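Local coordinates for SusD superfamily protein (Bacteroides vulgatus ATCC 8482, PDB 3JQ0), which probably binds glycans or other nutrients at the cell surface as an outer-membrane protein of the SusD family, at residues A[185-190]-A[212-217]; A[206-211]-A[376-381]; A[231-236]-A[340-345]; A[289-294]-A[351-356]. All blocks are in the same frame, centred on the assembly; numbering follows the deposited sequence.

Contact 1. Residues A[185-190]-A[212-217]; sequences TQMLKG and NAFENV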
loop_
_atom_site.group_PDB
_atom_site.type_symbol
_atom_site.label_atom_id
_atom_site.label_comp_id
_atom_site.label_asym_id
_atom_site.label_seq_id
_atom_site.Cartn_x
_atom_site.Cartn_y
_atom_site.Cartn_z
ATOM N N THR A 185 -13.652 -5.657 -4.063
ATOM C CA THR A 185 -14.695 -4.626 -3.928
ATOM C C THR A 185 -15.102 -4.451 -2.452
ATOM O O THR A 185 -15.296 -3.307 -2.023
ATOM C CB THR A 185 -15.910 -4.935 -4.802
ATOM O OG1 THR A 185 -15.481 -4.731 -6.133
ATOM C CG2 THR A 185 -17.083 -3.997 -4.488
ATOM N N GLN A 186 -15.255 -5.513 -1.676
ATOM C CA GLN A 186 -15.611 -5.361 -0.264
ATOM C C GLN A 186 -14.511 -4.668 0.555
ATOM O O GLN A 186 -14.820 -3.857 1.402
ATOM C CB GLN A 186 -16.025 -6.681 0.366
ATOM C CG GLN A 186 -17.284 -7.263 -0.259
ATOM C CD GLN A 186 -18.467 -6.336 -0.126
ATOM O OE1 GLN A 186 -18.853 -5.946 0.994
ATOM N NE2 GLN A 186 -19.052 -5.974 -1.263
HETATM N N MSE A 187 -13.231 -4.951 0.249
HETATM C CA MSE A 187 -12.136 -4.229 0.888
HETATM C C MSE A 187 -12.243 -2.743 0.586
HETATM O O MSE A 187 -12.141 -1.894 1.485
HETATM C CB MSE A 187 -10.778 -4.752 0.390
HETATM C CG MSE A 187 -10.275 -6.027 1.041
HETATM SE SE MSE A 187 -10.004 -5.904 2.950
HETATM C CE MSE A 187 -8.674 -4.565 3.012
ATOM N N LEU A 188 -12.396 -2.388 -0.678
ATOM C CA LEU A 188 -12.480 -0.996 -1.087
ATOM C C LEU A 188 -13.707 -0.343 -0.445
ATOM O O LEU A 188 -13.650 0.798 0.014
ATOM C CB LEU A 188 -12.560 -0.918 -2.602
ATOM C CG LEU A 188 -12.843 0.473 -3.162
ATOM C CD1 LEU A 188 -11.744 1.469 -2.807
ATOM C CD2 LEU A 188 -13.039 0.382 -4.682
ATOM N N LYS A 189 -14.809 -1.065 -0.395
ATOM C CA LYS A 189 -16.031 -0.553 0.257
ATOM C C LYS A 189 -15.752 -0.219 1.726
ATOM O O LYS A 189 -16.143 0.840 2.229
ATOM C CB LYS A 189 -17.137 -1.580 0.118
ATOM C CG LYS A 189 -18.482 -1.093 0.678
ATOM C CD LYS A 189 -19.598 -2.079 0.446
ATOM C CE LYS A 189 -20.944 -1.556 0.869
ATOM N NZ LYS A 189 -22.012 -2.602 0.697
ATOM N N GLY A 190 -15.078 -1.121 2.429
ATOM C CA GLY A 190 -14.743 -0.851 3.812
ATOM C C GLY A 190 -13.875 0.400 3.933
ATOM O O GLY A 190 -14.122 1.269 4.802
ATOM N N ASN A 212 -19.208 -4.210 8.144
ATOM C CA ASN A 212 -19.870 -5.287 7.442
ATOM C C ASN A 212 -19.167 -5.675 6.141
ATOM O O ASN A 212 -19.124 -6.843 5.783
ATOM C CB ASN A 212 -21.357 -4.957 7.191
ATOM C CG ASN A 212 -22.165 -4.870 8.476
ATOM O OD1 ASN A 212 -21.820 -5.438 9.475
ATOM N ND2 ASN A 212 -23.250 -4.138 8.407
ATOM N N ALA A 213 -18.624 -4.675 5.449
ATOM C CA ALA A 213 -17.853 -4.921 4.239
ATOM C C ALA A 213 -16.590 -5.730 4.524
ATOM O O ALA A 213 -16.291 -6.730 3.849
ATOM C CB ALA A 213 -17.516 -3.611 3.522
ATOM N N PHE A 214 -15.840 -5.340 5.559
ATOM C CA PHE A 214 -14.675 -6.104 5.932
ATOM C C PHE A 214 -15.019 -7.516 6.355
ATOM O O PHE A 214 -14.312 -8.481 6.012
ATOM C CB PHE A 214 -13.839 -5.383 7.002
ATOM C CG PHE A 214 -13.242 -4.066 6.539
ATOM C CD1 PHE A 214 -12.437 -3.978 5.419
ATOM C CD2 PHE A 214 -13.477 -2.899 7.244
ATOM C CE1 PHE A 214 -11.883 -2.800 5.017
ATOM C CE2 PHE A 214 -12.927 -1.699 6.843
ATOM C CZ PHE A 214 -12.126 -1.650 5.738
ATOM N N GLU A 215 -16.139 -7.686 7.064
ATOM C CA GLU A 215 -16.616 -9.028 7.429
ATOM C C GLU A 215 -16.910 -9.847 6.181
ATOM O O GLU A 215 -16.611 -11.039 6.120
ATOM C CB GLU A 215 -17.818 -8.947 8.350
ATOM C CG GLU A 215 -17.578 -8.386 9.722
ATOM C CD GLU A 215 -16.865 -9.287 10.696
ATOM O OE1 GLU A 215 -16.351 -10.374 10.291
ATOM O OE2 GLU A 215 -16.784 -8.867 11.903
ATOM N N ASN A 216 -17.488 -9.200 5.182
ATOM C CA ASN A 216 -17.814 -9.909 3.930
ATOM C C ASN A 216 -16.609 -10.455 3.191
ATOM O O ASN A 216 -16.702 -11.454 2.501
ATOM C CB ASN A 216 -18.605 -9.048 2.979
ATOM C CG ASN A 216 -20.034 -8.909 3.342
ATOM O OD1 ASN A 216 -20.607 -9.676 4.116
ATOM N ND2 ASN A 216 -20.640 -7.882 2.754
ATOM N N VAL A 217 -15.466 -9.791 3.350
ATOM C CA VAL A 217 -14.225 -10.300 2.726
ATOM C C VAL A 217 -13.938 -11.746 3.127
ATOM O O VAL A 217 -13.440 -12.544 2.310
ATOM C CB VAL A 217 -13.041 -9.356 3.117
ATOM C CG1 VAL A 217 -11.699 -9.962 2.720
ATOM C CG2 VAL A 217 -13.241 -7.970 2.532
#

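Contact 2. Residues A[206-211]-A[376-381]; sequences DYTIAK and VLLGED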
loop_
_atom_site.group_PDB
_atom_site.type_symbol
_atom_site.label_atom_id
_atom_site.label_comp_id
_atom_site.label_asym_id
_atom_site.label_seq_id
_atom_site.Cartn_x
_atom_site.Cartn_y
_atom_site.Cartn_z
ATOM N N ASP A 206 -21.901 4.885 8.730
ATOM C CA ASP A 206 -20.857 4.559 7.755
ATOM C C ASP A 206 -19.846 3.555 8.329
ATOM O O ASP A 206 -19.417 2.654 7.622
ATOM C CB ASP A 206 -20.126 5.798 7.275
ATOM C CG ASP A 206 -20.880 6.575 6.206
ATOM O OD1 ASP A 206 -21.913 6.070 5.692
ATOM O OD2 ASP A 206 -20.387 7.670 5.870
ATOM N N TYR A 207 -19.470 3.685 9.611
ATOM C CA TYR A 207 -18.578 2.690 10.243
ATOM C C TYR A 207 -19.214 1.312 10.261
ATOM O O TYR A 207 -18.520 0.304 10.063
ATOM C CB TYR A 207 -18.215 3.141 11.651
ATOM C CG TYR A 207 -17.484 4.465 11.753
ATOM C CD1 TYR A 207 -16.640 4.948 10.747
ATOM C CD2 TYR A 207 -17.663 5.261 12.876
ATOM C CE1 TYR A 207 -15.949 6.122 10.911
ATOM C CE2 TYR A 207 -17.006 6.472 13.049
ATOM C CZ TYR A 207 -16.137 6.878 12.053
ATOM O OH TYR A 207 -15.407 8.052 12.157
ATOM N N THR A 208 -20.528 1.243 10.472
ATOM C CA THR A 208 -21.229 -0.034 10.423
ATOM C C THR A 208 -21.179 -0.663 9.041
ATOM O O THR A 208 -20.902 -1.844 8.871
ATOM C CB THR A 208 -22.685 0.117 10.923
ATOM O OG1 THR A 208 -22.655 0.513 12.286
ATOM C CG2 THR A 208 -23.492 -1.136 10.722
ATOM N N ILE A 209 -21.422 0.144 8.000
ATOM C CA ILE A 209 -21.282 -0.349 6.623
ATOM C C ILE A 209 -19.869 -0.865 6.375
ATOM O O ILE A 209 -19.669 -1.910 5.774
ATOM C CB ILE A 209 -21.721 0.731 5.594
ATOM C CG1 ILE A 209 -23.232 1.006 5.761
ATOM C CG2 ILE A 209 -21.395 0.299 4.188
ATOM C CD1 ILE A 209 -23.676 2.274 5.096
ATOM N N ALA A 210 -18.890 -0.092 6.807
ATOM C CA ALA A 210 -17.501 -0.506 6.645
ATOM C C ALA A 210 -17.204 -1.829 7.338
ATOM O O ALA A 210 -16.584 -2.724 6.746
ATOM C CB ALA A 210 -16.549 0.597 7.168
ATOM N N LYS A 211 -17.605 -1.935 8.603
ATOM C CA LYS A 211 -17.408 -3.159 9.375
ATOM C C LYS A 211 -17.982 -4.347 8.622
ATOM O O LYS A 211 -17.361 -5.389 8.478
ATOM C CB LYS A 211 -18.064 -3.029 10.747
ATOM C CG LYS A 211 -18.023 -4.307 11.569
ATOM C CD LYS A 211 -18.653 -4.164 12.933
ATOM C CE LYS A 211 -20.098 -3.818 12.906
ATOM N NZ LYS A 211 -20.810 -4.064 14.200
ATOM N N VAL A 376 -13.306 -0.319 16.531
ATOM C CA VAL A 376 -12.935 0.688 17.527
ATOM C C VAL A 376 -13.750 1.963 17.377
ATOM O O VAL A 376 -14.199 2.563 18.338
ATOM C CB VAL A 376 -11.415 0.986 17.502
ATOM C CG1 VAL A 376 -11.066 2.229 18.313
ATOM C CG2 VAL A 376 -10.651 -0.217 17.983
ATOM N N LEU A 377 -13.922 2.393 16.125
ATOM C CA LEU A 377 -14.679 3.601 15.838
ATOM C C LEU A 377 -16.123 3.506 16.290
ATOM O O LEU A 377 -16.749 4.515 16.598
ATOM C CB LEU A 377 -14.517 4.015 14.375
ATOM C CG LEU A 377 -13.125 4.471 13.982
ATOM C CD1 LEU A 377 -12.922 4.493 12.501
ATOM C CD2 LEU A 377 -12.825 5.840 14.621
ATOM N N LEU A 378 -16.663 2.290 16.298
ATOM C CA LEU A 378 -17.989 1.947 16.825
ATOM C C LEU A 378 -17.997 1.603 18.296
ATOM O O LEU A 378 -19.081 1.369 18.825
ATOM C CB LEU A 378 -18.507 0.725 16.055
ATOM C CG LEU A 378 -18.927 1.017 14.629
ATOM C CD1 LEU A 378 -19.086 -0.243 13.823
ATOM C CD2 LEU A 378 -20.202 1.901 14.571
ATOM N N GLY A 379 -16.879 1.665 18.998
ATOM C CA GLY A 379 -16.805 1.329 20.393
ATOM C C GLY A 379 -16.658 -0.154 20.680
ATOM O O GLY A 379 -16.704 -0.550 21.829
ATOM N N GLU A 380 -16.464 -0.971 19.659
ATOM C CA GLU A 380 -16.328 -2.408 19.813
ATOM C C GLU A 380 -14.876 -2.844 20.063
ATOM O O GLU A 380 -13.929 -2.105 19.802
ATOM C CB GLU A 380 -16.872 -3.124 18.582
ATOM C CG GLU A 380 -18.349 -2.847 18.299
ATOM C CD GLU A 380 -18.841 -3.661 17.078
ATOM O OE1 GLU A 380 -18.406 -4.807 16.865
ATOM O OE2 GLU A 380 -19.646 -3.147 16.285
ATOM N N ASP A 381 -14.719 -4.057 20.573
ATOM C CA ASP A 381 -13.459 -4.616 20.983
ATOM C C ASP A 381 -12.682 -5.170 19.767
ATOM O O ASP A 381 -13.152 -6.090 19.116
ATOM C CB ASP A 381 -13.740 -5.767 21.947
ATOM C CG ASP A 381 -12.494 -6.487 22.383
ATOM O OD1 ASP A 381 -11.402 -5.937 22.285
ATOM O OD2 ASP A 381 -12.658 -7.574 22.955
#

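Contact 3. Residues A[231-236]-A[340-345]; sequences DIFSFE and YKFQGT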
loop_
_atom_site.group_PDB
_atom_site.type_symbol
_atom_site.label_atom_id
_atom_site.label_comp_id
_atom_site.label_asym_id
_atom_site.label_seq_id
_atom_site.Cartn_x
_atom_site.Cartn_y
_atom_site.Cartn_z
ATOM N N ASP A 231 7.014 -15.587 4.039
ATOM C CA ASP A 231 6.338 -16.412 3.061
ATOM C C ASP A 231 5.144 -15.705 2.393
ATOM O O ASP A 231 4.698 -16.153 1.355
ATOM C CB ASP A 231 5.930 -17.732 3.673
ATOM C CG ASP A 231 7.118 -18.572 4.059
ATOM O OD1 ASP A 231 8.139 -18.642 3.328
ATOM O OD2 ASP A 231 7.070 -19.196 5.154
ATOM N N ILE A 232 4.610 -14.659 3.021
ATOM C CA ILE A 232 3.549 -13.895 2.386
ATOM C C ILE A 232 4.017 -13.352 1.036
ATOM O O ILE A 232 3.289 -13.336 0.042
ATOM C CB ILE A 232 3.117 -12.698 3.278
ATOM C CG1 ILE A 232 2.579 -13.155 4.629
ATOM C CG2 ILE A 232 2.110 -11.840 2.558
ATOM C CD1 ILE A 232 2.525 -11.969 5.602
ATOM N N PHE A 233 5.258 -12.865 1.034
ATOM C CA PHE A 233 5.774 -12.055 -0.068
ATOM C C PHE A 233 6.655 -12.784 -1.043
ATOM O O PHE A 233 7.079 -12.207 -2.068
ATOM C CB PHE A 233 6.566 -10.856 0.500
ATOM C CG PHE A 233 5.816 -10.083 1.549
ATOM C CD1 PHE A 233 4.753 -9.247 1.175
ATOM C CD2 PHE A 233 6.110 -10.225 2.887
ATOM C CE1 PHE A 233 4.041 -8.567 2.126
ATOM C CE2 PHE A 233 5.343 -9.580 3.850
ATOM C CZ PHE A 233 4.313 -8.745 3.444
ATOM N N SER A 234 7.003 -14.035 -0.749
ATOM C CA SER A 234 8.021 -14.695 -1.524
ATOM C C SER A 234 7.598 -14.957 -2.963
ATOM O O SER A 234 6.442 -15.251 -3.302
ATOM C CB SER A 234 8.425 -15.998 -0.896
ATOM O OG SER A 234 7.343 -16.899 -1.029
ATOM N N PHE A 235 8.596 -14.892 -3.838
ATOM C CA PHE A 235 8.418 -15.132 -5.254
ATOM C C PHE A 235 7.858 -16.522 -5.512
ATOM O O PHE A 235 7.129 -16.718 -6.476
ATOM C CB PHE A 235 9.757 -14.927 -5.956
ATOM C CG PHE A 235 9.731 -15.133 -7.436
ATOM C CD1 PHE A 235 9.310 -14.133 -8.304
ATOM C CD2 PHE A 235 10.101 -16.341 -7.976
ATOM C CE1 PHE A 235 9.261 -14.360 -9.660
ATOM C CE2 PHE A 235 10.063 -16.572 -9.372
ATOM C CZ PHE A 235 9.663 -15.565 -10.193
ATOM N N GLU A 236 8.216 -17.488 -4.668
ATOM C CA GLU A 236 7.766 -18.859 -4.828
ATOM C C GLU A 236 6.446 -19.175 -4.203
ATOM O O GLU A 236 5.984 -20.308 -4.315
ATOM C CB GLU A 236 8.816 -19.813 -4.284
ATOM C CG GLU A 236 10.148 -19.692 -5.049
ATOM C CD GLU A 236 10.141 -20.003 -6.587
ATOM O OE1 GLU A 236 9.193 -20.649 -7.109
ATOM O OE2 GLU A 236 11.143 -19.616 -7.294
ATOM N N TYR A 340 14.017 -4.452 2.742
ATOM C CA TYR A 340 14.278 -5.902 2.707
ATOM C C TYR A 340 13.026 -6.754 2.470
ATOM O O TYR A 340 13.177 -7.935 2.252
ATOM C CB TYR A 340 14.983 -6.326 4.015
ATOM C CG TYR A 340 16.018 -7.425 3.866
ATOM C CD1 TYR A 340 17.131 -7.259 3.063
ATOM C CD2 TYR A 340 15.913 -8.573 4.637
ATOM C CE1 TYR A 340 18.091 -8.255 2.991
ATOM C CE2 TYR A 340 16.888 -9.548 4.580
ATOM C CZ TYR A 340 17.963 -9.372 3.768
ATOM O OH TYR A 340 18.957 -10.361 3.722
ATOM N N LYS A 341 11.827 -6.172 2.442
ATOM C CA LYS A 341 10.625 -7.004 2.389
ATOM C C LYS A 341 10.493 -7.832 1.126
ATOM O O LYS A 341 10.050 -8.952 1.153
ATOM C CB LYS A 341 9.389 -6.112 2.538
ATOM C CG LYS A 341 8.062 -6.869 2.378
ATOM C CD LYS A 341 6.857 -5.988 2.736
ATOM C CE LYS A 341 6.599 -5.947 4.244
ATOM N NZ LYS A 341 5.485 -5.004 4.589
ATOM N N PHE A 342 10.773 -7.200 -0.025
ATOM C CA PHE A 342 10.634 -7.843 -1.329
ATOM C C PHE A 342 12.006 -8.325 -1.779
ATOM O O PHE A 342 12.910 -7.541 -2.072
ATOM C CB PHE A 342 9.938 -6.920 -2.321
ATOM C CG PHE A 342 8.533 -6.549 -1.877
ATOM C CD1 PHE A 342 7.490 -7.425 -2.034
ATOM C CD2 PHE A 342 8.260 -5.330 -1.268
ATOM C CE1 PHE A 342 6.212 -7.112 -1.644
ATOM C CE2 PHE A 342 6.973 -5.022 -0.868
ATOM C CZ PHE A 342 5.956 -5.914 -1.060
ATOM N N GLN A 343 12.175 -9.638 -1.791
ATOM C CA GLN A 343 13.438 -10.274 -2.070
ATOM C C GLN A 343 13.615 -10.736 -3.492
ATOM O O GLN A 343 14.730 -11.104 -3.909
ATOM C CB GLN A 343 13.659 -11.441 -1.112
ATOM C CG GLN A 343 13.874 -11.041 0.331
ATOM C CD GLN A 343 15.277 -10.509 0.570
ATOM O OE1 GLN A 343 16.284 -11.090 0.126
ATOM N NE2 GLN A 343 15.353 -9.419 1.307
ATOM N N GLY A 344 12.553 -10.733 -4.282
ATOM C CA GLY A 344 12.684 -11.127 -5.675
ATOM C C GLY A 344 13.213 -12.558 -5.828
ATOM O O GLY A 344 12.894 -13.463 -5.049
ATOM N N THR A 345 13.953 -12.754 -6.908
ATOM C CA THR A 345 14.441 -14.060 -7.297
ATOM C C THR A 345 15.777 -13.910 -7.966
ATOM O O THR A 345 16.123 -12.859 -8.481
ATOM C CB THR A 345 13.400 -14.767 -8.223
ATOM O OG1 THR A 345 13.722 -16.139 -8.339
ATOM C CG2 THR A 345 13.312 -14.111 -9.585
HETATM O O HOH W 1 10.032 -11.632 -1.565
HETATM O O HOH W 2 11.172 -13.768 -2.967
HETATM O O HOH W 3 13.110 -17.596 -6.071
#

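Contact 4. Residues A[289-294]-A[351-356]; sequences DAQLNG and STRSFL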
loop_
_atom_site.group_PDB
_atom_site.type_symbol
_atom_site.label_atom_id
_atom_site.label_comp_id
_atom_site.label_asym_id
_atom_site.label_seq_id
_atom_site.Cartn_x
_atom_site.Cartn_y
_atom_site.Cartn_z
ATOM N N ASP A 289 23.083 -11.565 0.079
ATOM C CA ASP A 289 22.930 -10.123 0.096
ATOM C C ASP A 289 23.863 -9.403 -0.880
ATOM O O ASP A 289 23.575 -8.292 -1.286
ATOM C CB ASP A 289 23.123 -9.596 1.510
ATOM C CG ASP A 289 22.002 -9.995 2.432
ATOM O OD1 ASP A 289 20.820 -9.833 2.042
ATOM O OD2 ASP A 289 22.277 -10.455 3.549
ATOM N N ALA A 290 24.917 -10.076 -1.308
ATOM C CA ALA A 290 25.788 -9.540 -2.345
ATOM C C ALA A 290 25.122 -9.455 -3.709
ATOM O O ALA A 290 25.655 -8.824 -4.595
ATOM C CB ALA A 290 27.072 -10.373 -2.470
ATOM N N GLN A 291 23.954 -10.092 -3.871
ATOM C CA GLN A 291 23.215 -10.061 -5.148
ATOM C C GLN A 291 22.404 -8.787 -5.314
ATOM O O GLN A 291 21.916 -8.514 -6.411
ATOM C CB GLN A 291 22.252 -11.245 -5.232
ATOM C CG GLN A 291 22.964 -12.573 -5.171
ATOM C CD GLN A 291 22.038 -13.739 -4.856
ATOM O OE1 GLN A 291 20.890 -13.569 -4.475
ATOM N NE2 GLN A 291 22.557 -14.945 -5.029
ATOM N N LEU A 292 22.192 -8.022 -4.246
ATOM C CA LEU A 292 21.295 -6.853 -4.331
ATOM C C LEU A 292 21.961 -5.761 -5.142
ATOM O O LEU A 292 23.095 -5.429 -4.873
ATOM C CB LEU A 292 20.950 -6.335 -2.934
ATOM C CG LEU A 292 20.257 -7.311 -2.004
ATOM C CD1 LEU A 292 20.107 -6.659 -0.585
ATOM C CD2 LEU A 292 18.901 -7.825 -2.516
ATOM N N ASN A 293 21.218 -5.129 -6.050
ATOM C CA ASN A 293 21.741 -4.002 -6.808
ATOM C C ASN A 293 20.651 -3.088 -7.264
ATOM O O ASN A 293 19.803 -3.466 -8.037
ATOM C CB ASN A 293 22.503 -4.449 -8.042
ATOM C CG ASN A 293 23.276 -3.322 -8.675
ATOM O OD1 ASN A 293 23.914 -2.516 -7.959
ATOM N ND2 ASN A 293 23.240 -3.256 -9.992
ATOM N N GLY A 294 20.648 -1.886 -6.795
ATOM C CA GLY A 294 19.673 -0.895 -7.132
ATOM C C GLY A 294 20.184 0.475 -6.799
ATOM O O GLY A 294 21.384 0.705 -6.640
ATOM N N SER A 351 23.766 -12.146 -12.190
ATOM C CA SER A 351 24.639 -11.703 -11.130
ATOM C C SER A 351 23.961 -10.788 -10.136
ATOM O O SER A 351 24.565 -10.490 -9.092
ATOM C CB SER A 351 25.879 -10.998 -11.655
ATOM O OG SER A 351 25.592 -9.809 -12.323
ATOM N N THR A 352 22.758 -10.275 -10.449
ATOM C CA THR A 352 22.026 -9.435 -9.521
ATOM C C THR A 352 20.618 -9.964 -9.342
ATOM O O THR A 352 20.046 -10.587 -10.239
ATOM C CB THR A 352 22.027 -7.995 -9.944
ATOM O OG1 THR A 352 21.248 -7.842 -11.132
ATOM C CG2 THR A 352 23.448 -7.402 -10.090
ATOM N N ARG A 353 20.020 -9.633 -8.194
ATOM C CA ARG A 353 18.659 -10.032 -7.885
ATOM C C ARG A 353 17.665 -9.393 -8.866
ATOM O O ARG A 353 17.849 -8.256 -9.261
ATOM C CB ARG A 353 18.330 -9.603 -6.460
ATOM C CG ARG A 353 17.143 -10.304 -5.836
ATOM C CD ARG A 353 17.416 -11.761 -5.466
ATOM N NE ARG A 353 18.484 -11.935 -4.500
ATOM C CZ ARG A 353 18.366 -11.726 -3.184
ATOM N NH1 ARG A 353 17.238 -11.264 -2.652
ATOM N NH2 ARG A 353 19.411 -11.905 -2.392
ATOM N N SER A 354 16.644 -10.159 -9.211
ATOM C CA SER A 354 15.565 -9.680 -10.056
ATOM C C SER A 354 14.323 -9.432 -9.210
ATOM O O SER A 354 13.793 -10.359 -8.580
ATOM C CB SER A 354 15.274 -10.705 -11.151
ATOM O OG SER A 354 16.410 -10.850 -12.022
ATOM N N PHE A 355 13.851 -8.192 -9.194
ATOM C CA PHE A 355 12.706 -7.786 -8.360
ATOM C C PHE A 355 11.403 -8.025 -9.082
ATOM O O PHE A 355 10.774 -7.102 -9.633
ATOM C CB PHE A 355 12.928 -6.346 -7.874
ATOM C CG PHE A 355 14.089 -6.268 -6.927
ATOM C CD1 PHE A 355 13.949 -6.673 -5.613
ATOM C CD2 PHE A 355 15.345 -5.885 -7.345
ATOM C CE1 PHE A 355 14.992 -6.656 -4.715
ATOM C CE2 PHE A 355 16.431 -5.826 -6.429
ATOM C CZ PHE A 355 16.232 -6.238 -5.127
ATOM N N LEU A 356 11.030 -9.304 -9.053
ATOM C CA LEU A 356 9.885 -9.836 -9.798
ATOM C C LEU A 356 8.774 -10.325 -8.894
ATOM O O LEU A 356 7.900 -11.059 -9.340
ATOM C CB LEU A 356 10.368 -10.942 -10.728
ATOM C CG LEU A 356 11.396 -10.514 -11.769
ATOM C CD1 LEU A 356 11.868 -11.776 -12.591
ATOM C CD2 LEU A 356 10.870 -9.462 -12.704
HETATM O O HOH W 4 19.078 -11.004 0.251
HETATM O O HOH W 5 19.430 -6.290 -8.118
#

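Contact 1. Residues A[185-190]-A[212-217]
Ala213 sits against Gln186, Lys189 and Gly190 where two consecutive helices, 182-199 and 204-217, pack as an antiparallel helical hairpin. Helix pairs of this kind build the TPR-like part of SusD-family proteins. The short axes approach to 7.7 Å and run at 158° to each other. Ala213 CB lies 3.4 Å from Gln186 O, and this small side chain lets the backbones come close. Gly190 CA lies over one face of the Phe214 ring, 3.7 Å from the centroid, in a CH-pi contact. Phe214 CZ comes within 3.3 Å of Gly190 CA, a closeness that glycine allows. Met187, a selenomethionine, starts away from helix 204-217, and bends at chi2 and chi3 bring SE to the edge of the same ring, 4.0 Å from Phe214 CD1, a Met-aromatic contact.

One hydrogen bond crosses between the two segments. Asn216 ND2 donates to Gln186 OE1 over 3.2 Å, almost straight at the hydrogen (173°). It comes from above the carbonyl plane of Gln186, though OE1 lies in the amide plane of Asn216. The other amide atoms have further partners: Gln186 NE2 bonds Glu164, and Asn216 OD1 bonds Lys219. With a partner at each end, the Gln186 amide is likely to be held in this orientation; Glu164 also forms a salt bridge with Lys189. Replacing Gln186 by alanine is likely to leave Asn216 ND2 without this acceptor and to open a gap beside Ala213. Gln186 reaches its partner with CG beside the backbone N (chi1 -64°) and a bend at chi2, which sets CG 3.9 Å from Asn216 CB.

Contact 2. Residues A[206-211]-A[376-381]
Tyr207 turns one ring face to Leu377. Leu377 CB stands over that face, 3.8 Å from the centroid and displaced toward the rim, a CH-pi contact. Leu377 CD1 reaches the far part of the same ring, 3.8 Å from Tyr207 CE1. At the base of the side chain, Tyr207 CB packs against CG and CD2 of Leu378. A serine in place of Tyr207 would probably leave Leu377 without the ring under its CB and open a gap between the two helices.

One residue on, Thr208 meets Leu378 CD2 with its hydroxyl oxygen, OG1, at 3.6 Å. That hydroxyl is hydrogen-bonded to the backbone oxygen of Asn204, within its own helix. Leu377 is in the last turn of helix 364-377 and Leu378 follows it, before the chain closes in a Schellman motif. Gly379 takes positive phi (83°) there, and its N bonds Val376 O. The chain then carries Glu380 toward helix 204-217.

Lys211 lies one turn after Tyr207. Its CG is anti to the backbone N (chi1 175°), and the chain runs out straight before bending at chi3. CE passes Leu378 CD1 at 3.8 Å. In one conformer of Glu380, NZ forms a salt bridge to Glu380 OE2 at 2.6 Å, on the syn lone pair of the carboxylate. A second conformer is deposited, so the bridge is probably not permanent. The Lys211 side chain also touches Leu371 and Ala374.

Contact 3. Residues A[231-236]-A[340-345]
Phe233 and Lys341 are brought together by their torsions. Phe233 CG stands beside the backbone N (chi1 -50°), whereas Lys341 CG is anti to its own N (chi1 175°) and the chain bends at chi3 (-83°). This lays the lysine methylenes across the ring. Lys341 CD is centred over one face, 3.9 Å from the centroid, a CH-pi contact. Ile232 CG2 is centred over the opposite face, so the ring is held between two aliphatic groups. Phe342 meets Phe233 obliquely, with CE1 3.8 Å from Phe233 CD1.

Phe235 makes a second, similar contact. Thr345 CB lies over one face of its ring, 3.8 Å from the centroid, and Thr345 OG1 approaches Phe235 CD2.

No direct hydrogen bond crosses between the segments. Instead, three waters bridge them. One accepts from Gln343 N and can donate to Phe233 O, 3.1 Å away. A second accepts from Phe235 N at 2.9 Å and can donate to Gly344 O at 2.7 Å. A third joins Glu236 OE2 to Thr345 OG1 at the more exposed end.

The ammonium group of Lys341 goes on to Glu445 and to the backbone oxygens of Met443 and Glu441. The contact joins the end of helix 229-233 to the loop that follows strand 332-339, and strand 359-363 lies against it through Phe359, Pro360 and Arg363.

Contact 4. Residues A[289-294]-A[351-356]
The guanidinium of Arg353 has Leu292 CD2 over one face, 3.7 Å above the plane and toward the rim. At its edge lie Gln291 OE1 and a water. Gln291 OE1 accepts from Arg353 NE at 2.9 Å and, more weakly, from NH2. The NE bond is bent (142° at the hydrogen). NE is tilted slightly from the carbonyl plane, yet the amide and guanidinium planes are nearly perpendicular (88°). The edge water accepts from Arg353 NH2 and donates to Asp289 OD1, linking two opposite charges that do not touch. Arg353 NH1 is bound to Gln343 O. The group is held at several points and is unlikely to turn freely. Phe355 has Arg353 CG over one face of its ring, with Leu292 CD2 4.1 Å from its CZ. The Arg353 chain folds at chi2 and chi3, which curls the guanidinium back toward Gln291.

The backbones also join. Arg353 N donates to Gln291 O at 2.8 Å, from above the carbonyl plane. Thr352 CA makes a CA-H...O contact with the same oxygen at 3.2 Å. A second water donates to both Asn293 O and Arg353 O. Asn293 CB packs on Thr352 CG2, while its OD1 is bonded to Gln269 N.

Asp289 has its own partners, Tyr340 and Lys321. The contact joins the end of a 3-10 segment and the loop after it to the long connection between strands 332-339 and 359-363. It is a loop-to-loop junction within the SusD family region, in which a buried arginine bonds to the backbone at Gln291 and Gln343, and Phe355 is the centre of an inverse gamma turn.

How the contacts relate
Contact 1 is buried and contact 2 lies at the surface, yet both use helix 204-217 and they touch through Gly190 with Ala210 and Lys189 with Ile209. Close helix packing with one amide bond marks the first; leucines and a salt bridge mark the second. Contacts 3 and 4 are partly buried and built largely from loops, contact 3 also using the end of helix 229-233. Both draw on the connection between strands 332-339 and 359-363, and they meet through Tyr340 with Asp289 and Gln343 with Arg353. Water bridges are prominent in both, but direct hydrogen bonds cross only contact 4. Contacts 1 and 4 lie on opposite sides of the chain's centre.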